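PDB 2OOF: 4-imidazolone-5-propanoate amidohydrolase, which catalyses the hydrolytic ring opening of 4-imidazolone-5-propanoate to N-formimidoyl-L-glutamate, the third step of histidine degradation. Local coordinates for residues A15-D20 and V350-A355; K62-G67 and F375-C380; G79-E84 and I104-R109; R109-A114 and S142-T147; E197-A202 and L230-Y235. All coordinates share one frame; numbering follows the deposited sequence.

Overall arrangement
Interactions 1 and 2 lie together at one end of the molecule and touch through Ala-15, Val-64 and Pro-66; interactions 3 and 4 lie across the chain's centre from them, on the substrate side, and share helix 104-113. Interaction 5 is on the barrel exterior, meeting interaction 4 where Ile-198 packs on Thr-147. Chemistry follows place. Interaction 2 is buried strand pairing, while interaction 1 is partly buried and turns on one arginine reaching a loop carbonyl. In interaction 3 an arginine that probably binds substrate packs against a helix, with waters linking both sides; in the more buried interaction 4 an arginine holds loop carbonyls directly. Interaction 5 is apolar helix packing with an exposed tyrosine at its border.

Interaction 1 (A15-D20 and V350-A355); sequences ATLRSD and VTRHAA
Arg-352 sends CG away from its own backbone N (chi1 -161°) and then bends at chi3 (71°), which carries its guanidinium across to the loop 15-20 and sets NH1 2.9 Å from Leu-17 O. This is the one direct hydrogen bond across the contact. It is somewhat bent, 145° at the hydrogen, and the donor stands well above the carbonyl plane. Ser-19 CA lies over one face of the Arg-352 guanidinium, near its rim and 3.6 Å from NE, while Ser-19 CB rests 3.7 Å from Arg-352 CD. A water that donates to Arg-18 O at 2.8 Å accepts a weak hydrogen bond from Arg-352 NH1. The loop follows strand 12-14 of the small beta region beside the TIM barrel of this amidohydrolase, and Arg-352 opens helix 352-357, so the bond ties that region to the barrel's late helices. Next to this bond, Leu-17 crosses Thr-351 at about a right angle, with Leu-17 CD2 3.3 Å from Thr-351 OG1; that hydroxyl has its polar partner in Met-347 O. The loop keeps its own shape: Thr-16 OG1 accepts from Arg-18 N in an ST turn, and Arg-18 pairs with Asp-20, which Arg-368 also meets.

Interaction 2 (K62-G67 and F375-C380); sequences KLVTPG and FLVWNC
Trp-378 and Thr-65 meet edge-on: NE1 of the indole donates to Thr-65 OG1 at 3.1 Å, nearly straight at 166°, with the oxygen in the ring plane. The same hydroxyl donates to Pro-66 O, so it is gripped as acceptor and donor at once and its rotation is fixed. Thr-65 CG2 also comes near, 3.9 Å from Trp-378 NE1 but well off the ring plane. Leu-376 comes beside them, its CD1 3.8 Å from Gly-67 CA.

Val-64 and Val-377 point to the opposite side of the strands as a non-hydrogen-bonded pair, and Val-64 CG2 reaches obliquely to Phe-375 CD1 at 3.7 Å. Behind these side chains stands the backbone pairing. Thr-65 and Leu-376 form a hydrogen-bonded antiparallel pair, with Leu-376 N 2.7 Å from Thr-65 O and the return bond running from Thr-65 N to Leu-376 O. Trp-378 N adds a bond to Leu-63 O at 2.9 Å. Past the last direct bond a water accepts from Leu-63 N and donates to Trp-378 O and Cys-380 O. Lys-62 lays its CB 3.4 Å from Trp-378 O, CG and CD alongside, before NZ leads away to Met-59 O.

Farther out, Trp-9 makes a T-shaped (edge-to-face) stack with Phe-375, and strands 12-14 and 395-400 continue the pairing beyond strands 63-73 and 375-378. Such joining of N- and C-terminal strands beside the barrel is typical of metal-dependent amidohydrolases; here strand 63-73 runs on to His-72, a probable metal ligand.

Interaction 3 (G79-E84 and I104-R109); sequences GSRAEE and IISTVR
Arg-81 reaches helix 104-113 with an arm whose CB already points toward it. Arg-81 CG comes 3.9 Å from Thr-107 OG1, and CD presses closer to that oxygen, at 3.4 Å; the side chains cross at about a right angle. A bend at chi3 (51°) then swings the guanidinium back along the helix start. Ser-106 CB lies at the edge of the guanidinium plane, and Arg-81 NH1 stops 3.5 Å from Ile-104 N, two donors merely close. Arg-81 NH2 instead makes a salt bridge within its segment, to Glu-84 OE2 at 2.9 Å. Glu-84 is itself fixed by Arg-88 and Gly-103 N, and one water links its OE1, at 2.7 Å, to Ser-106 OG at 2.9 Å. Arg-81 probably binds the imidazolone substrate, and its side chain lies about 3 Å from Gly-321, which probably binds the product, so Glu-84 probably positions the guanidinium from the second shell. A leucine in place of Arg-81 would probably leave Glu-84 without one of its two arginine mates and strip the site of a substrate-binding charge. The arginine stands just before helix 82-90, facing the first turn of helix 104-113, whose Thr-107 packs on Tyr-144 and Pro-320.

Interaction 4 (R109-A114 and S142-T147); sequences RATRAA and SGYGLT
Within 109-114, Thr-111 is the first to meet the loop 142-147: its CB lies 3.3 Å from Tyr-144 O, and OG1 sits 3.7 Å from Tyr-144 CB. That hydroxyl is satisfied by Thr-107 O and Ala-78 N rather than by the loop. Next comes Arg-112, stretched out fully from CG to NE. Arg-112 NE donates to Gly-145 O at 2.8 Å, almost straight (172°) and within the guanidinium plane, whereas Arg-112 NH2 reaches Leu-146 O at 3.2 Å by a more bent bond from above the carbonyl plane. Over one face of the guanidinium lies the Thr-147 methyl, CG2 being 3.6 Å from Arg-112 NH2, and NH1 forms a salt bridge with Glu-182. The loop thus held follows strand 135-141 of the TIM barrel, on the side where amidohydrolases bind substrate, and carries Tyr-144, which probably binds substrate and product. A methionine in place of Arg-112 would probably leave both loop carbonyls and Glu-182 without their mate. The loop itself is held by Glu-151, which accepts from the backbone N of Gly-143, Gly-145 and Leu-146, while Thr-147 N-caps helix 148-164 and its OG1 bonds Asp-150.

Interaction 5 (E197-A202 and L230-Y235); sequences EIIPAA and LAADQY
Ile-199 drives its CD1 methyl against the second helix at the buried end of this contact, 3.7 Å from Ala-231 CB and 3.9 Å from Ala-232 N. The small alanines let the helix backbones come near here, Ile-199 CA and Ala-232 CA being 6.7 Å apart. The other branch, Ile-199 CG2, touches Tyr-235 CD2 at 4.0 Å, obliquely to the ring, and so joins the inner patch to the outer one. Toward solvent the packing changes character. Tyr-235, exposed just past its helix, keeps CG anti to its own carbonyl carbon (chi1 -74°), which lays the ring against Pro-200. Pro-200 CA sits over one face in a CH-pi contact, 4.0 Å from the ring centroid and 19° off the normal. Pro-200 CB and CG lie above the same face toward its phenol end, CB 3.4 Å from Tyr-235 OH. No hydrogen bond crosses between the segments, so apolar contact and the CH-pi interaction carry the join. The proline also lies at a kink, its N lacking the usual helical bond. Helices 187-204 and 222-234 pack here side by side on the TIM barrel's exterior: Ile-199 also rests on Leu-173 of strand 168-176, and Ala-201 touches Leu-152 of helix 148-164.

Interaction 1 (A15-D20 and V350-A355)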
# COMPACT_ATOMS: atom_id res chain seq x y z
N ALA A 15 2.62 -20.97 -5.62
CA ALA A 15 1.31 -20.36 -5.83
C ALA A 15 1.84 -19.15 -6.59
O ALA A 15 2.19 -18.13 -5.99
CB ALA A 15 0.68 -19.93 -4.50
N THR A 16 1.94 -19.29 -7.91
CA THR A 16 2.50 -18.25 -8.75
C THR A 16 1.70 -16.98 -8.82
O THR A 16 2.26 -15.90 -9.04
CB THR A 16 2.70 -18.74 -10.20
OG1 THR A 16 1.42 -18.93 -10.82
CG2 THR A 16 3.46 -20.05 -10.22
N LEU A 17 0.39 -17.09 -8.63
CA LEU A 17 -0.49 -15.94 -8.72
C LEU A 17 -0.32 -15.26 -10.06
O LEU A 17 -0.36 -14.03 -10.17
CB LEU A 17 -0.23 -14.96 -7.57
CG LEU A 17 -1.19 -15.36 -6.44
CD1 LEU A 17 -0.44 -15.79 -5.22
CD2 LEU A 17 -2.14 -14.21 -6.17
N ARG A 18 -0.15 -16.07 -11.09
CA ARG A 18 -0.01 -15.58 -12.45
C ARG A 18 -1.36 -15.05 -12.92
O ARG A 18 -2.41 -15.63 -12.61
CB ARG A 18 0.46 -16.69 -13.39
CG ARG A 18 1.93 -17.03 -13.26
CD ARG A 18 2.33 -18.15 -14.21
NE ARG A 18 1.96 -17.85 -15.59
CZ ARG A 18 2.48 -18.46 -16.65
NH1 ARG A 18 3.40 -19.40 -16.50
NH2 ARG A 18 2.07 -18.13 -17.87
N SER A 19 -1.33 -13.96 -13.67
CA SER A 19 -2.56 -13.37 -14.19
C SER A 19 -3.31 -14.30 -15.14
O SER A 19 -4.54 -14.24 -15.22
CB SER A 19 -2.24 -12.06 -14.91
OG SER A 19 -1.21 -12.24 -15.86
N ASP A 20 -2.59 -15.17 -15.84
CA ASP A 20 -3.22 -16.09 -16.78
C ASP A 20 -3.65 -17.43 -16.19
O ASP A 20 -4.23 -18.26 -16.89
CB ASP A 20 -2.29 -16.32 -17.97
CG ASP A 20 -1.00 -17.01 -17.58
OD1 ASP A 20 -0.50 -16.79 -16.46
OD2 ASP A 20 -0.46 -17.77 -18.42
N VAL A 350 -3.11 -8.31 -2.63
CA VAL A 350 -1.86 -7.89 -1.98
C VAL A 350 -0.61 -8.31 -2.76
O VAL A 350 0.51 -8.19 -2.26
CB VAL A 350 -1.77 -8.42 -0.53
CG1 VAL A 350 -2.96 -7.91 0.28
CG2 VAL A 350 -1.72 -9.96 -0.51
N THR A 351 -0.81 -8.80 -3.98
CA THR A 351 0.32 -9.19 -4.82
C THR A 351 0.15 -8.54 -6.18
O THR A 351 0.50 -7.37 -6.37
CB THR A 351 0.45 -10.74 -5.01
OG1 THR A 351 -0.80 -11.29 -5.47
CG2 THR A 351 0.89 -11.41 -3.70
N ARG A 352 -0.43 -9.29 -7.12
CA ARG A 352 -0.65 -8.84 -8.49
C ARG A 352 -1.28 -7.45 -8.62
O ARG A 352 -0.72 -6.56 -9.26
CB ARG A 352 -1.51 -9.87 -9.22
CG ARG A 352 -1.44 -9.75 -10.72
CD ARG A 352 -1.88 -11.04 -11.42
NE ARG A 352 -3.32 -11.27 -11.32
CZ ARG A 352 -3.87 -12.28 -10.66
NH1 ARG A 352 -3.10 -13.16 -10.02
NH2 ARG A 352 -5.18 -12.43 -10.65
N HIS A 353 -2.46 -7.27 -8.02
CA HIS A 353 -3.17 -6.00 -8.10
C HIS A 353 -2.49 -4.87 -7.32
O HIS A 353 -2.54 -3.71 -7.73
CB HIS A 353 -4.61 -6.20 -7.64
CG HIS A 353 -5.34 -7.22 -8.45
ND1 HIS A 353 -6.42 -7.94 -7.96
CD2 HIS A 353 -5.14 -7.66 -9.72
CE1 HIS A 353 -6.84 -8.78 -8.89
NE2 HIS A 353 -6.08 -8.63 -9.96
N ALA A 354 -1.86 -5.21 -6.20
CA ALA A 354 -1.16 -4.21 -5.39
C ALA A 354 0.06 -3.73 -6.18
O ALA A 354 0.41 -2.55 -6.14
CB ALA A 354 -0.73 -4.80 -4.06
N ALA A 355 0.71 -4.65 -6.88
CA ALA A 355 1.87 -4.32 -7.70
C ALA A 355 1.46 -3.31 -8.78
O ALA A 355 2.12 -2.29 -8.98
CB ALA A 355 2.43 -5.57 -8.35
O HOH W 1 -3.39 -16.31 -10.12

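Interaction 2 (K62-G67 and F375-C380)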
# COMPACT_ATOMS: atom_id res chain seq x y z
N LYS A 62 7.37 -27.14 0.74
CA LYS A 62 6.67 -26.01 1.36
C LYS A 62 6.20 -25.01 0.31
O LYS A 62 6.82 -24.83 -0.74
CB LYS A 62 7.58 -25.32 2.39
CG LYS A 62 7.93 -26.21 3.57
CD LYS A 62 8.90 -25.52 4.51
CE LYS A 62 9.44 -26.46 5.59
NZ LYS A 62 10.41 -27.46 5.06
N LEU A 63 5.06 -24.38 0.62
CA LEU A 63 4.42 -23.38 -0.22
C LEU A 63 5.29 -22.14 -0.40
O LEU A 63 5.91 -21.67 0.56
CB LEU A 63 3.09 -22.97 0.41
CG LEU A 63 2.35 -21.74 -0.12
CD1 LEU A 63 1.85 -22.00 -1.53
CD2 LEU A 63 1.19 -21.40 0.82
N VAL A 64 5.33 -21.61 -1.62
CA VAL A 64 6.07 -20.40 -1.90
C VAL A 64 5.14 -19.47 -2.67
O VAL A 64 4.42 -19.90 -3.57
CB VAL A 64 7.34 -20.66 -2.75
CG1 VAL A 64 6.96 -21.18 -4.12
CG2 VAL A 64 8.13 -19.36 -2.90
N THR A 65 5.14 -18.19 -2.29
CA THR A 65 4.29 -17.20 -2.94
C THR A 65 5.09 -15.94 -3.18
O THR A 65 6.18 -15.78 -2.63
CB THR A 65 3.10 -16.77 -2.04
OG1 THR A 65 3.62 -16.00 -0.94
CG2 THR A 65 2.34 -17.97 -1.50
N PRO A 66 4.57 -15.03 -4.01
CA PRO A 66 5.34 -13.80 -4.22
C PRO A 66 5.29 -13.01 -2.92
O PRO A 66 4.42 -13.28 -2.07
CB PRO A 66 4.62 -13.10 -5.38
CG PRO A 66 3.28 -13.75 -5.45
CD PRO A 66 3.50 -15.17 -5.02
N GLY A 67 6.21 -12.07 -2.74
CA GLY A 67 6.21 -11.28 -1.52
C GLY A 67 4.94 -10.45 -1.45
O GLY A 67 4.38 -10.10 -2.49
N PHE A 375 9.94 -13.37 -3.07
CA PHE A 375 9.00 -14.43 -2.76
C PHE A 375 9.14 -14.90 -1.33
O PHE A 375 10.10 -14.56 -0.65
CB PHE A 375 9.19 -15.61 -3.73
CG PHE A 375 10.61 -16.15 -3.78
CD1 PHE A 375 11.05 -17.09 -2.85
CD2 PHE A 375 11.49 -15.73 -4.78
CE1 PHE A 375 12.37 -17.61 -2.92
CE2 PHE A 375 12.81 -16.24 -4.86
CZ PHE A 375 13.24 -17.18 -3.92
N LEU A 376 8.19 -15.70 -0.89
CA LEU A 376 8.16 -16.17 0.48
C LEU A 376 7.90 -17.66 0.57
O LEU A 376 7.09 -18.19 -0.17
CB LEU A 376 7.05 -15.44 1.23
CG LEU A 376 6.93 -13.92 1.06
CD1 LEU A 376 5.53 -13.48 1.45
CD2 LEU A 376 8.00 -13.22 1.88
N VAL A 377 8.59 -18.32 1.50
CA VAL A 377 8.39 -19.74 1.72
C VAL A 377 7.69 -19.81 3.06
O VAL A 377 8.21 -19.33 4.06
CB VAL A 377 9.74 -20.51 1.80
CG1 VAL A 377 9.48 -21.95 2.20
CG2 VAL A 377 10.46 -20.46 0.45
N TRP A 378 6.50 -20.39 3.08
CA TRP A 378 5.73 -20.49 4.32
C TRP A 378 5.78 -21.87 4.93
O TRP A 378 6.25 -22.81 4.31
CB TRP A 378 4.27 -20.15 4.03
CG TRP A 378 4.05 -18.79 3.46
CD1 TRP A 378 4.09 -18.44 2.15
CD2 TRP A 378 3.76 -17.58 4.18
NE1 TRP A 378 3.83 -17.10 2.00
CE2 TRP A 378 3.61 -16.56 3.23
CE3 TRP A 378 3.57 -17.29 5.54
CZ2 TRP A 378 3.32 -15.23 3.61
CZ3 TRP A 378 3.28 -15.97 5.92
CH2 TRP A 378 3.14 -14.97 4.95
N ASN A 379 5.27 -21.99 6.16
CA ASN A 379 5.20 -23.29 6.80
C ASN A 379 3.74 -23.76 6.84
O ASN A 379 3.45 -24.84 7.33
CB ASN A 379 5.79 -23.25 8.22
CG ASN A 379 5.09 -22.27 9.13
OD1 ASN A 379 4.04 -21.73 8.80
ND2 ASN A 379 5.67 -22.05 10.30
N CYS A 380 2.83 -22.93 6.32
CA CYS A 380 1.42 -23.29 6.28
C CYS A 380 1.16 -23.97 4.94
O CYS A 380 1.84 -23.69 3.96
CB CYS A 380 0.53 -22.05 6.46
SG CYS A 380 0.79 -20.71 5.28
O HOH W 2 4.28 -24.91 3.51

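Interaction 3 (G79-E84 and I104-R109)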
# COMPACT_ATOMS: atom_id res chain seq x y z
N GLY A 79 3.45 11.39 17.57
CA GLY A 79 2.29 11.70 18.39
C GLY A 79 1.42 10.47 18.59
O GLY A 79 1.70 9.39 18.05
N SER A 80 0.36 10.65 19.36
CA SER A 80 -0.58 9.58 19.66
C SER A 80 -1.97 10.17 19.84
O SER A 80 -2.14 11.20 20.48
CB SER A 80 -0.17 8.86 20.94
OG SER A 80 -1.05 7.79 21.22
N ARG A 81 -2.96 9.51 19.26
CA ARG A 81 -4.34 9.96 19.38
C ARG A 81 -5.12 9.02 20.30
O ARG A 81 -6.35 9.12 20.40
CB ARG A 81 -4.99 10.04 17.99
CG ARG A 81 -4.44 11.15 17.09
CD ARG A 81 -4.86 10.98 15.63
NE ARG A 81 -6.30 10.80 15.52
CZ ARG A 81 -7.18 11.78 15.51
NH1 ARG A 81 -6.75 13.02 15.58
NH2 ARG A 81 -8.48 11.52 15.48
N ALA A 82 -4.43 8.12 20.99
CA ALA A 82 -5.09 7.17 21.89
C ALA A 82 -5.92 7.90 22.96
O ALA A 82 -7.08 7.56 23.19
CB ALA A 82 -4.05 6.26 22.55
N GLU A 83 -5.33 8.90 23.61
CA GLU A 83 -6.03 9.64 24.65
C GLU A 83 -7.25 10.35 24.08
O GLU A 83 -8.30 10.38 24.71
CB GLU A 83 -5.10 10.65 25.33
CG GLU A 83 -3.97 9.97 26.10
CD GLU A 83 -3.06 10.95 26.82
OE1 GLU A 83 -3.52 11.58 27.80
OE2 GLU A 83 -1.89 11.08 26.41
N GLU A 84 -7.11 10.92 22.89
CA GLU A 84 -8.23 11.61 22.24
C GLU A 84 -9.35 10.58 22.05
O GLU A 84 -10.52 10.84 22.32
CB GLU A 84 -7.77 12.14 20.88
CG GLU A 84 -8.81 12.93 20.13
CD GLU A 84 -8.37 13.23 18.70
OE1 GLU A 84 -7.20 13.61 18.51
OE2 GLU A 84 -9.21 13.09 17.78
N ILE A 104 -6.82 15.34 12.97
CA ILE A 104 -5.62 15.15 12.16
C ILE A 104 -4.58 16.24 12.44
O ILE A 104 -3.37 15.99 12.40
CB ILE A 104 -5.96 15.11 10.64
CG1 ILE A 104 -4.73 14.71 9.83
CG2 ILE A 104 -6.49 16.46 10.17
CD1 ILE A 104 -5.04 14.42 8.36
N ILE A 105 -5.04 17.44 12.76
CA ILE A 105 -4.10 18.52 13.03
C ILE A 105 -3.15 18.12 14.16
O ILE A 105 -1.97 18.49 14.17
CB ILE A 105 -4.86 19.83 13.40
CG1 ILE A 105 -3.86 20.98 13.55
CG2 ILE A 105 -5.66 19.64 14.69
CD1 ILE A 105 -2.97 21.17 12.33
N SER A 106 -3.68 17.34 15.10
CA SER A 106 -2.91 16.87 16.24
C SER A 106 -1.72 16.05 15.77
O SER A 106 -0.62 16.18 16.29
CB SER A 106 -3.79 16.00 17.16
OG SER A 106 -2.99 15.21 18.04
N THR A 107 -1.96 15.20 14.78
CA THR A 107 -0.90 14.37 14.23
C THR A 107 0.08 15.24 13.44
O THR A 107 1.28 15.00 13.45
CB THR A 107 -1.48 13.29 13.29
OG1 THR A 107 -2.23 12.35 14.07
CG2 THR A 107 -0.37 12.55 12.56
N VAL A 108 -0.45 16.25 12.76
CA VAL A 108 0.38 17.16 11.98
C VAL A 108 1.32 17.95 12.87
O VAL A 108 2.49 18.14 12.52
CB VAL A 108 -0.48 18.16 11.18
CG1 VAL A 108 0.42 19.21 10.54
CG2 VAL A 108 -1.26 17.42 10.12
N ARG A 109 0.82 18.42 14.01
CA ARG A 109 1.66 19.19 14.92
C ARG A 109 2.75 18.31 15.51
O ARG A 109 3.91 18.73 15.63
CB ARG A 109 0.83 19.80 16.06
CG ARG A 109 -0.12 20.90 15.63
CD ARG A 109 -0.78 21.55 16.84
NE ARG A 109 -1.90 22.42 16.47
CZ ARG A 109 -1.81 23.49 15.67
NH1 ARG A 109 -0.64 23.84 15.15
NH2 ARG A 109 -2.89 24.20 15.40
O HOH W 3 -1.29 13.17 17.94
O HOH W 4 -4.87 14.02 19.87

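Interaction 4 (R109-A114 and S142-T147)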
# COMPACT_ATOMS: atom_id res chain seq x y z
N ARG A 109 0.82 18.42 14.01
CA ARG A 109 1.66 19.19 14.92
C ARG A 109 2.75 18.31 15.51
O ARG A 109 3.91 18.73 15.63
CB ARG A 109 0.83 19.80 16.06
CG ARG A 109 -0.12 20.90 15.63
CD ARG A 109 -0.78 21.55 16.84
NE ARG A 109 -1.90 22.42 16.47
CZ ARG A 109 -1.81 23.49 15.67
NH1 ARG A 109 -0.64 23.84 15.15
NH2 ARG A 109 -2.89 24.20 15.40
N ALA A 110 2.39 17.08 15.88
CA ALA A 110 3.36 16.16 16.45
C ALA A 110 4.44 15.83 15.42
O ALA A 110 5.63 15.87 15.72
CB ALA A 110 2.67 14.87 16.89
N THR A 111 4.01 15.52 14.20
CA THR A 111 4.93 15.17 13.13
C THR A 111 5.84 16.33 12.70
O THR A 111 7.02 16.12 12.43
CB THR A 111 4.17 14.61 11.89
OG1 THR A 111 3.31 13.54 12.31
CG2 THR A 111 5.15 14.06 10.87
N ARG A 112 5.30 17.55 12.65
CA ARG A 112 6.12 18.71 12.28
C ARG A 112 7.21 18.87 13.34
O ARG A 112 8.38 19.08 13.03
CB ARG A 112 5.30 19.99 12.26
CG ARG A 112 4.43 20.21 11.05
CD ARG A 112 3.63 21.48 11.23
NE ARG A 112 2.84 21.83 10.07
CZ ARG A 112 2.10 22.94 9.98
NH1 ARG A 112 2.06 23.79 11.00
NH2 ARG A 112 1.41 23.19 8.88
N ALA A 113 6.80 18.76 14.60
CA ALA A 113 7.71 18.91 15.72
C ALA A 113 8.75 17.80 15.83
O ALA A 113 9.85 18.04 16.32
CB ALA A 113 6.92 19.01 17.03
N ALA A 114 8.42 16.60 15.38
CA ALA A 114 9.38 15.50 15.48
C ALA A 114 10.50 15.68 14.47
O ALA A 114 10.27 16.18 13.36
CB ALA A 114 8.67 14.16 15.26
N SER A 142 3.30 10.96 2.56
CA SER A 142 3.65 12.11 3.39
C SER A 142 2.25 12.59 3.81
O SER A 142 1.35 11.76 3.95
CB SER A 142 4.40 13.16 2.55
OG SER A 142 3.61 13.66 1.48
N GLY A 143 2.03 13.88 3.99
CA GLY A 143 0.70 14.30 4.38
C GLY A 143 0.46 14.64 5.84
O GLY A 143 -0.66 14.99 6.21
N TYR A 144 1.48 14.53 6.69
CA TYR A 144 1.31 14.89 8.10
C TYR A 144 2.26 16.03 8.45
O TYR A 144 2.49 16.33 9.62
CB TYR A 144 1.60 13.71 9.03
CG TYR A 144 0.54 12.64 8.99
CD1 TYR A 144 -0.80 12.97 9.11
CD2 TYR A 144 0.88 11.31 8.84
CE1 TYR A 144 -1.81 11.97 9.07
CE2 TYR A 144 -0.11 10.30 8.81
CZ TYR A 144 -1.46 10.65 8.92
OH TYR A 144 -2.44 9.67 8.88
N GLY A 145 2.79 16.66 7.40
CA GLY A 145 3.71 17.77 7.56
C GLY A 145 3.05 19.08 7.19
O GLY A 145 3.10 20.04 7.95
N LEU A 146 2.46 19.13 6.01
CA LEU A 146 1.77 20.31 5.52
C LEU A 146 2.61 21.60 5.44
O LEU A 146 2.14 22.68 5.79
CB LEU A 146 0.49 20.55 6.33
CG LEU A 146 -0.49 19.35 6.36
CD1 LEU A 146 -1.84 19.79 6.92
CD2 LEU A 146 -0.68 18.79 4.96
N THR A 147 3.85 21.44 5.01
CA THR A 147 4.80 22.52 4.77
C THR A 147 5.80 21.84 3.85
O THR A 147 5.94 20.61 3.88
CB THR A 147 5.57 23.02 6.04
OG1 THR A 147 6.53 22.03 6.43
CG2 THR A 147 4.62 23.30 7.19

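Interaction 5 (E197-A202 and L230-Y235)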
# COMPACT_ATOMS: atom_id res chain seq x y z
N GLU A 197 5.88 24.69 -5.62
CA GLU A 197 7.05 24.55 -4.77
C GLU A 197 7.31 23.14 -4.24
O GLU A 197 8.40 22.60 -4.41
CB GLU A 197 6.96 25.53 -3.60
CG GLU A 197 6.27 26.84 -3.96
CD GLU A 197 6.39 27.90 -2.88
OE1 GLU A 197 6.46 27.55 -1.69
OE2 GLU A 197 6.41 29.09 -3.22
N ILE A 198 6.31 22.56 -3.59
CA ILE A 198 6.44 21.24 -3.00
C ILE A 198 6.63 20.11 -4.00
O ILE A 198 7.58 19.32 -3.87
CB ILE A 198 5.25 20.94 -2.06
CG1 ILE A 198 5.15 22.06 -1.02
CG2 ILE A 198 5.47 19.62 -1.34
CD1 ILE A 198 4.15 21.81 0.08
N ILE A 199 5.76 20.01 -4.99
CA ILE A 199 5.92 18.96 -6.00
C ILE A 199 7.28 19.15 -6.69
O ILE A 199 8.05 18.19 -6.81
CB ILE A 199 4.76 18.99 -7.03
CG1 ILE A 199 3.52 18.33 -6.41
CG2 ILE A 199 5.15 18.27 -8.32
CD1 ILE A 199 2.30 18.33 -7.29
N PRO A 200 7.60 20.38 -7.15
CA PRO A 200 8.88 20.64 -7.82
C PRO A 200 10.10 20.29 -6.96
O PRO A 200 11.02 19.63 -7.43
CB PRO A 200 8.81 22.13 -8.14
CG PRO A 200 7.35 22.34 -8.40
CD PRO A 200 6.72 21.56 -7.25
N ALA A 201 10.09 20.73 -5.71
CA ALA A 201 11.21 20.45 -4.81
C ALA A 201 11.33 18.96 -4.57
O ALA A 201 12.43 18.42 -4.49
CB ALA A 201 11.03 21.19 -3.48
N ALA A 202 10.19 18.28 -4.45
CA ALA A 202 10.18 16.85 -4.21
C ALA A 202 10.77 16.12 -5.42
O ALA A 202 11.60 15.23 -5.27
CB ALA A 202 8.76 16.36 -3.95
N LEU A 230 -2.23 18.14 -12.40
CA LEU A 230 -1.63 18.83 -13.53
C LEU A 230 -0.15 19.07 -13.26
O LEU A 230 0.69 18.89 -14.14
CB LEU A 230 -2.33 20.15 -13.75
CG LEU A 230 -3.80 20.02 -14.11
CD1 LEU A 230 -4.51 21.29 -13.72
CD2 LEU A 230 -3.94 19.73 -15.59
N ALA A 231 0.15 19.49 -12.03
CA ALA A 231 1.52 19.78 -11.64
C ALA A 231 2.36 18.51 -11.62
O ALA A 231 3.49 18.50 -12.11
CB ALA A 231 1.54 20.45 -10.27
N ALA A 232 1.80 17.43 -11.06
CA ALA A 232 2.50 16.15 -10.98
C ALA A 232 2.91 15.68 -12.37
O ALA A 232 4.01 15.17 -12.57
CB ALA A 232 1.61 15.11 -10.33
N ASP A 233 2.00 15.86 -13.31
CA ASP A 233 2.22 15.47 -14.70
C ASP A 233 3.44 16.18 -15.29
O ASP A 233 4.24 15.57 -16.00
CB ASP A 233 0.98 15.80 -15.52
CG ASP A 233 0.98 15.13 -16.88
OD1 ASP A 233 1.98 15.26 -17.61
OD2 ASP A 233 -0.03 14.47 -17.20
N GLN A 234 3.56 17.48 -15.01
CA GLN A 234 4.66 18.28 -15.53
C GLN A 234 6.02 17.76 -15.09
O GLN A 234 7.00 17.90 -15.82
CB GLN A 234 4.50 19.74 -15.11
CG GLN A 234 3.13 20.30 -15.42
CD GLN A 234 2.76 20.20 -16.90
OE1 GLN A 234 1.59 20.02 -17.25
NE2 GLN A 234 3.76 20.33 -17.77
N TYR A 235 6.08 17.16 -13.91
CA TYR A 235 7.36 16.64 -13.42
C TYR A 235 7.47 15.13 -13.60
O TYR A 235 8.30 14.48 -12.96
CB TYR A 235 7.56 17.01 -11.95
CG TYR A 235 7.91 18.47 -11.78
CD1 TYR A 235 9.23 18.89 -11.73
CD2 TYR A 235 6.91 19.43 -11.73
CE1 TYR A 235 9.56 20.27 -11.62
CE2 TYR A 235 7.23 20.81 -11.63
CZ TYR A 235 8.55 21.22 -11.58
OH TYR A 235 8.87 22.56 -11.47